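Long-range contacts in type IV pilus assembly protein PilF (Thermus thermophilus HB8, PDB 5OIU), which probably hydrolyses ATP as a hexameric AAA+ motor to power assembly of type IV pili in Thermus thermophilus: residues T173-D178 / I187-V192; E224-A229 / D256-E261. All coordinates share one frame; numbering follows the deposited sequence.

Interaction 1 (T173-D178 / I187-V192)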
loop_
_atom_site.group_PDB
_atom_site.type_symbol
_atom_site.label_atom_id
_atom_site.label_comp_id
_atom_site.label_asym_id
_atom_site.label_seq_id
_atom_site.Cartn_x
_atom_site.Cartn_y
_atom_site.Cartn_z
ATOM N N THR C 173 -37.283 -15.502 0.919
ATOM C CA THR C 173 -36.287 -15.169 -0.088
ATOM C C THR C 173 -36.631 -13.834 -0.732
ATOM O O THR C 173 -37.737 -13.660 -1.253
ATOM C CB THR C 173 -36.232 -16.255 -1.153
ATOM O OG1 THR C 173 -36.010 -17.515 -0.503
ATOM C CG2 THR C 173 -35.125 -15.959 -2.195
ATOM N N GLN C 174 -35.679 -12.903 -0.702
ATOM C CA GLN C 174 -35.866 -11.542 -1.193
ATOM C C GLN C 174 -34.685 -11.140 -2.070
ATOM O O GLN C 174 -33.530 -11.231 -1.636
ATOM C CB GLN C 174 -36.016 -10.574 -0.018
ATOM C CG GLN C 174 -36.176 -9.129 -0.430
ATOM C CD GLN C 174 -37.506 -8.875 -1.098
ATOM O OE1 GLN C 174 -38.564 -8.980 -0.461
ATOM N NE2 GLN C 174 -37.469 -8.546 -2.391
ATOM N N THR C 175 -34.972 -10.684 -3.290
ATOM C CA THR C 175 -33.968 -10.248 -4.251
ATOM C C THR C 175 -34.048 -8.737 -4.461
ATOM O O THR C 175 -35.076 -8.106 -4.219
ATOM C CB THR C 175 -34.143 -10.945 -5.612
ATOM O OG1 THR C 175 -35.252 -10.367 -6.306
ATOM C CG2 THR C 175 -34.427 -12.413 -5.462
ATOM N N ILE C 176 -32.939 -8.156 -4.913
ATOM C CA ILE C 176 -32.917 -6.819 -5.494
ATOM C C ILE C 176 -32.143 -6.907 -6.809
ATOM O O ILE C 176 -31.027 -7.443 -6.854
ATOM C CB ILE C 176 -32.309 -5.772 -4.533
ATOM C CG1 ILE C 176 -32.368 -4.371 -5.149
ATOM C CG2 ILE C 176 -30.904 -6.153 -4.096
ATOM C CD1 ILE C 176 -33.761 -3.908 -5.430
ATOM N N GLU C 177 -32.750 -6.422 -7.886
ATOM C CA GLU C 177 -32.301 -6.770 -9.231
ATOM C C GLU C 177 -32.381 -5.561 -10.149
ATOM O O GLU C 177 -33.249 -4.698 -9.995
ATOM C CB GLU C 177 -33.126 -7.930 -9.816
ATOM C CG GLU C 177 -33.167 -9.168 -8.938
ATOM C CD GLU C 177 -33.832 -10.344 -9.616
ATOM O OE1 GLU C 177 -33.519 -10.602 -10.803
ATOM O OE2 GLU C 177 -34.681 -10.999 -8.967
ATOM N N ASP C 178 -31.449 -5.494 -11.095
ATOM C CA ASP C 178 -31.438 -4.429 -12.096
ATOM C C ASP C 178 -31.145 -5.016 -13.462
ATOM O O ASP C 178 -29.984 -5.103 -13.878
ATOM C CB ASP C 178 -30.409 -3.351 -11.769
ATOM C CG ASP C 178 -30.374 -2.252 -12.816
ATOM O OD1 ASP C 178 -31.355 -2.122 -13.580
ATOM O OD2 ASP C 178 -29.367 -1.520 -12.880
ATOM N N ILE C 187 -40.543 -16.528 -4.551
ATOM C CA ILE C 187 -39.546 -15.608 -4.023
ATOM C C ILE C 187 -40.098 -14.199 -4.225
ATOM O O ILE C 187 -40.925 -13.961 -5.113
ATOM C CB ILE C 187 -38.147 -15.752 -4.676
ATOM C CG1 ILE C 187 -38.187 -15.299 -6.133
ATOM C CG2 ILE C 187 -37.625 -17.167 -4.573
ATOM C CD1 ILE C 187 -36.834 -15.264 -6.779
ATOM N N ASN C 188 -39.662 -13.269 -3.382
ATOM C CA ASN C 188 -40.072 -11.875 -3.475
ATOM C C ASN C 188 -39.009 -11.097 -4.231
ATOM O O ASN C 188 -37.831 -11.122 -3.856
ATOM C CB ASN C 188 -40.283 -11.261 -2.089
ATOM C CG ASN C 188 -41.159 -12.107 -1.207
ATOM O OD1 ASN C 188 -40.706 -12.665 -0.195
ATOM N ND2 ASN C 188 -42.419 -12.222 -1.583
ATOM N N GLN C 189 -39.415 -10.398 -5.276
ATOM C CA GLN C 189 -38.450 -9.702 -6.106
ATOM C C GLN C 189 -38.754 -8.214 -6.159
ATOM O O GLN C 189 -39.919 -7.799 -6.229
ATOM C CB GLN C 189 -38.414 -10.301 -7.507
ATOM C CG GLN C 189 -38.039 -11.767 -7.512
ATOM C CD GLN C 189 -38.067 -12.368 -8.908
ATOM O OE1 GLN C 189 -39.083 -12.911 -9.335
ATOM N NE2 GLN C 189 -36.944 -12.281 -9.619
ATOM N N THR C 190 -37.683 -7.429 -6.127
ATOM C CA THR C 190 -37.719 -5.974 -6.067
ATOM C C THR C 190 -36.731 -5.441 -7.093
ATOM O O THR C 190 -35.581 -5.893 -7.140
ATOM C CB THR C 190 -37.354 -5.488 -4.657
ATOM O OG1 THR C 190 -38.390 -5.873 -3.747
ATOM C CG2 THR C 190 -37.168 -3.966 -4.605
ATOM N N GLN C 191 -37.182 -4.504 -7.925
ATOM C CA GLN C 191 -36.372 -3.953 -9.003
ATOM C C GLN C 191 -35.892 -2.557 -8.643
ATOM O O GLN C 191 -36.657 -1.758 -8.087
ATOM C CB GLN C 191 -37.162 -3.875 -10.297
ATOM C CG GLN C 191 -36.319 -3.516 -11.459
ATOM C CD GLN C 191 -37.041 -3.746 -12.763
ATOM O OE1 GLN C 191 -37.075 -4.871 -13.293
ATOM N NE2 GLN C 191 -37.646 -2.683 -13.286
ATOM N N VAL C 192 -34.626 -2.256 -8.961
ATOM C CA VAL C 192 -34.124 -0.923 -8.653
ATOM C C VAL C 192 -34.849 0.085 -9.530
ATOM O O VAL C 192 -35.212 -0.206 -10.676
ATOM C CB VAL C 192 -32.594 -0.835 -8.807
ATOM C CG1 VAL C 192 -31.905 -1.946 -8.001
ATOM C CG2 VAL C 192 -32.202 -0.896 -10.244
#
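Glu177 reaches back along its strand and lays its carboxylate against the side-chain amide of Gln189, the two flat groups turned 29° apart. Gln189 NE2 gives a nearly straight hydrogen bond to Glu177 OE2 at 2.7 Å, arriving on the syn side but 23° out of the carboxylate plane. The same oxygen takes a second bond, from Thr175 OG1 at 2.8 Å on its anti lone pair, so two donors fix the carboxylate's rotation. With its CG anti to the carbonyl carbon (chi1 -54°) and the chain extended beyond, Glu177 is carried back to both partners; Gln189 NE2 also bonds the Tyr182 carbonyl.

On the other face Ile176 sends CG1 anti to its backbone N, which sets CD1 3.5 Å from Thr190 CG2 and against Val192 CG1. Gln174 binds its own strand, NE2 donating to Thr175 O at 3.0 Å with the acceptor in the amide plane.

Between the backbones runs a parallel ladder. Asn188 N to Thr173 O and Thr175 N to Asn188 O, both 2.9 Å, are sound, but Thr190 N to Thr175 O is weak; Glu177 N to Thr190 O is bent, and Val192 N closes on Glu177 O.

Within this chain strand 188-191 is outermost in the mixed sheet of the P-loop ATPase core, and along its outer side a second subunit makes backbone hydrogen bonds with Gln189 and accepts a bond from Thr190 OG1 at its Pro100 carbonyl. Strand 214-217 bonds to the far edge of 173-177, helix 155-166 packs Phe160 on Glu177 and Gln189, and helix 200-206 lies over Ile176 and Val192.

Interaction 2 (E224-A229 / D256-E261)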
loop_
_atom_site.group_PDB
_atom_site.type_symbol
_atom_site.label_atom_id
_atom_site.label_comp_id
_atom_site.label_asym_id
_atom_site.label_seq_id
_atom_site.Cartn_x
_atom_site.Cartn_y
_atom_site.Cartn_z
ATOM N N GLU C 224 -21.426 1.150 -0.513
ATOM C CA GLU C 224 -22.518 0.977 0.447
ATOM C C GLU C 224 -23.187 -0.389 0.313
ATOM O O GLU C 224 -23.476 -1.053 1.322
ATOM C CB GLU C 224 -23.546 2.099 0.264
ATOM C CG GLU C 224 -24.080 2.702 1.555
ATOM C CD GLU C 224 -22.956 3.075 2.548
ATOM O OE1 GLU C 224 -21.839 3.455 2.094
ATOM O OE2 GLU C 224 -23.190 2.988 3.786
ATOM N N THR C 225 -23.411 -0.833 -0.933
ATOM C CA THR C 225 -24.046 -2.127 -1.170
ATOM C C THR C 225 -23.150 -3.275 -0.729
ATOM O O THR C 225 -23.622 -4.227 -0.096
ATOM C CB THR C 225 -24.414 -2.283 -2.651
ATOM O OG1 THR C 225 -25.413 -1.308 -3.008
ATOM C CG2 THR C 225 -24.926 -3.688 -2.935
ATOM N N ALA C 226 -21.855 -3.207 -1.053
ATOM C CA ALA C 226 -20.943 -4.253 -0.606
ATOM C C ALA C 226 -20.907 -4.331 0.916
ATOM O O ALA C 226 -20.835 -5.423 1.491
ATOM C CB ALA C 226 -19.538 -4.016 -1.164
ATOM N N LYS C 227 -20.961 -3.187 1.590
ATOM C CA LYS C 227 -20.861 -3.227 3.040
ATOM C C LYS C 227 -22.151 -3.760 3.656
ATOM O O LYS C 227 -22.105 -4.618 4.544
ATOM C CB LYS C 227 -20.485 -1.847 3.590
ATOM C CG LYS C 227 -19.016 -1.737 4.085
ATOM C CD LYS C 227 -18.795 -2.450 5.468
ATOM C CE LYS C 227 -17.297 -2.646 5.852
ATOM N NZ LYS C 227 -17.034 -3.939 6.551
ATOM N N ILE C 228 -23.312 -3.319 3.162
ATOM C CA ILE C 228 -24.577 -3.849 3.686
ATOM C C ILE C 228 -24.717 -5.337 3.375
ATOM O O ILE C 228 -25.169 -6.122 4.213
ATOM C CB ILE C 228 -25.775 -3.048 3.148
ATOM C CG1 ILE C 228 -25.712 -1.604 3.636
ATOM C CG2 ILE C 228 -27.071 -3.688 3.570
ATOM C CD1 ILE C 228 -26.610 -0.694 2.891
ATOM N N ALA C 229 -24.314 -5.758 2.178
ATOM C CA ALA C 229 -24.414 -7.176 1.856
ATOM C C ALA C 229 -23.510 -8.008 2.757
ATOM O O ALA C 229 -23.916 -9.078 3.220
ATOM C CB ALA C 229 -24.088 -7.410 0.381
ATOM N N ASP C 256 -12.442 -5.859 -0.898
ATOM C CA ASP C 256 -11.509 -5.041 -0.136
ATOM C C ASP C 256 -11.433 -3.624 -0.694
ATOM O O ASP C 256 -11.443 -2.653 0.072
ATOM C CB ASP C 256 -10.135 -5.719 -0.141
ATOM C CG ASP C 256 -9.128 -5.065 0.799
ATOM O OD1 ASP C 256 -9.439 -4.053 1.464
ATOM O OD2 ASP C 256 -8.006 -5.606 0.879
ATOM N N GLU C 257 -11.390 -3.481 -2.026
ATOM C CA GLU C 257 -11.287 -2.147 -2.607
ATOM C C GLU C 257 -12.569 -1.349 -2.456
ATOM O O GLU C 257 -12.525 -0.115 -2.408
ATOM C CB GLU C 257 -10.920 -2.211 -4.085
ATOM C CG GLU C 257 -9.913 -3.254 -4.431
ATOM C CD GLU C 257 -9.747 -3.399 -5.930
ATOM O OE1 GLU C 257 -8.701 -3.937 -6.359
ATOM O OE2 GLU C 257 -10.657 -2.961 -6.676
ATOM N N MET C 258 -13.691 -2.013 -2.357
ATOM C CA MET C 258 -14.907 -1.287 -2.213
ATOM C C MET C 258 -15.138 -0.789 -0.800
ATOM O O MET C 258 -16.080 -0.089 -0.547
ATOM C CB MET C 258 -16.075 -2.077 -2.748
ATOM C CG MET C 258 -15.963 -2.378 -4.215
ATOM S SD MET C 258 -17.095 -3.622 -4.804
ATOM C CE MET C 258 -18.285 -2.613 -5.605
ATOM N N GLY C 259 -14.251 -1.141 0.110
ATOM C CA GLY C 259 -14.316 -0.677 1.473
ATOM C C GLY C 259 -14.835 -1.678 2.466
ATOM O O GLY C 259 -15.179 -1.293 3.587
ATOM N N VAL C 260 -14.918 -2.945 2.096
ATOM C CA VAL C 260 -15.313 -3.967 3.046
ATOM C C VAL C 260 -14.094 -4.312 3.882
ATOM O O VAL C 260 -13.054 -4.687 3.335
ATOM C CB VAL C 260 -15.856 -5.206 2.329
ATOM C CG1 VAL C 260 -16.499 -6.141 3.343
ATOM C CG2 VAL C 260 -16.852 -4.793 1.260
ATOM N N GLU C 261 -14.217 -4.182 5.197
ATOM C CA GLU C 261 -13.113 -4.521 6.088
ATOM C C GLU C 261 -12.660 -5.955 5.842
ATOM O O GLU C 261 -13.497 -6.866 5.796
ATOM C CB GLU C 261 -13.513 -4.366 7.557
ATOM C CG GLU C 261 -13.590 -2.940 8.024
ATOM C CD GLU C 261 -12.238 -2.291 8.048
ATOM O OE1 GLU C 261 -11.232 -3.033 8.072
ATOM O OE2 GLU C 261 -12.184 -1.044 8.053
#
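Ala226 CB packs against Val260 CG2 at 3.7 Å, with Met258 CB a looser neighbour at 4.3 Å. The next residue, Lys227, lays its chain across the loop: CE comes within 3.4 Å of Gly259 O and 3.7 Å of Val260 CA. Bends at chi2 (-75°) and chi4 bring NZ over the start of the next helix, 3.9 Å from Val260 CG1 and beside Glu261 CB. Replacing Lys227 by an alanine would probably leave the Gly259 carbonyl and the backbone of Val260 without their aliphatic cover.

The loop itself is shaped by Gly259, whose positive phi (103°) ends helix 248-257 in a Schellman motif; a CB there would jam against the preceding carbonyl. Glu261 follows as the N-cap position of helix 262-268. Further out, Ser223 OG bonds to Met258 O, tying the first turn of helix 223-235 to this loop, while Leu255 and Ile265 pack on Val260.

No hydrogen bond joins the two segments. NZ lies 3.1 Å from Glu261 N, but both are donors, and the carboxylate atom OE2 of Glu261 is 5.8 Å from NZ, so any attraction between these charges is probably modest; the contact rests on van der Waals packing, the alanine on Val260 and the lysine chain on the loop backbone.

How the interactions relate
After helix 155-166, which follows the P-loop, the chain enters strand 173-177, and interaction 1 closes a short loop when 188-191 returns beside it in parallel, with no helix or strand between. The chain then runs through helix 200-206 and strand 214-217, which slots in on the other side of 173-177, before helix 223-235 begins. Interaction 2 closes a longer loop, spanning strand 238-243 and helix 248-257. The two loops are in series, neither nesting nor crossing; their centres lie about 20 Å apart and their nearest atoms about 7 Å. Helix 200-206 joins the sheet to helix 223-235, packing on Ile176 and Val192 of interaction 1 and on Thr225 and Ile228, which do not meet 256-261.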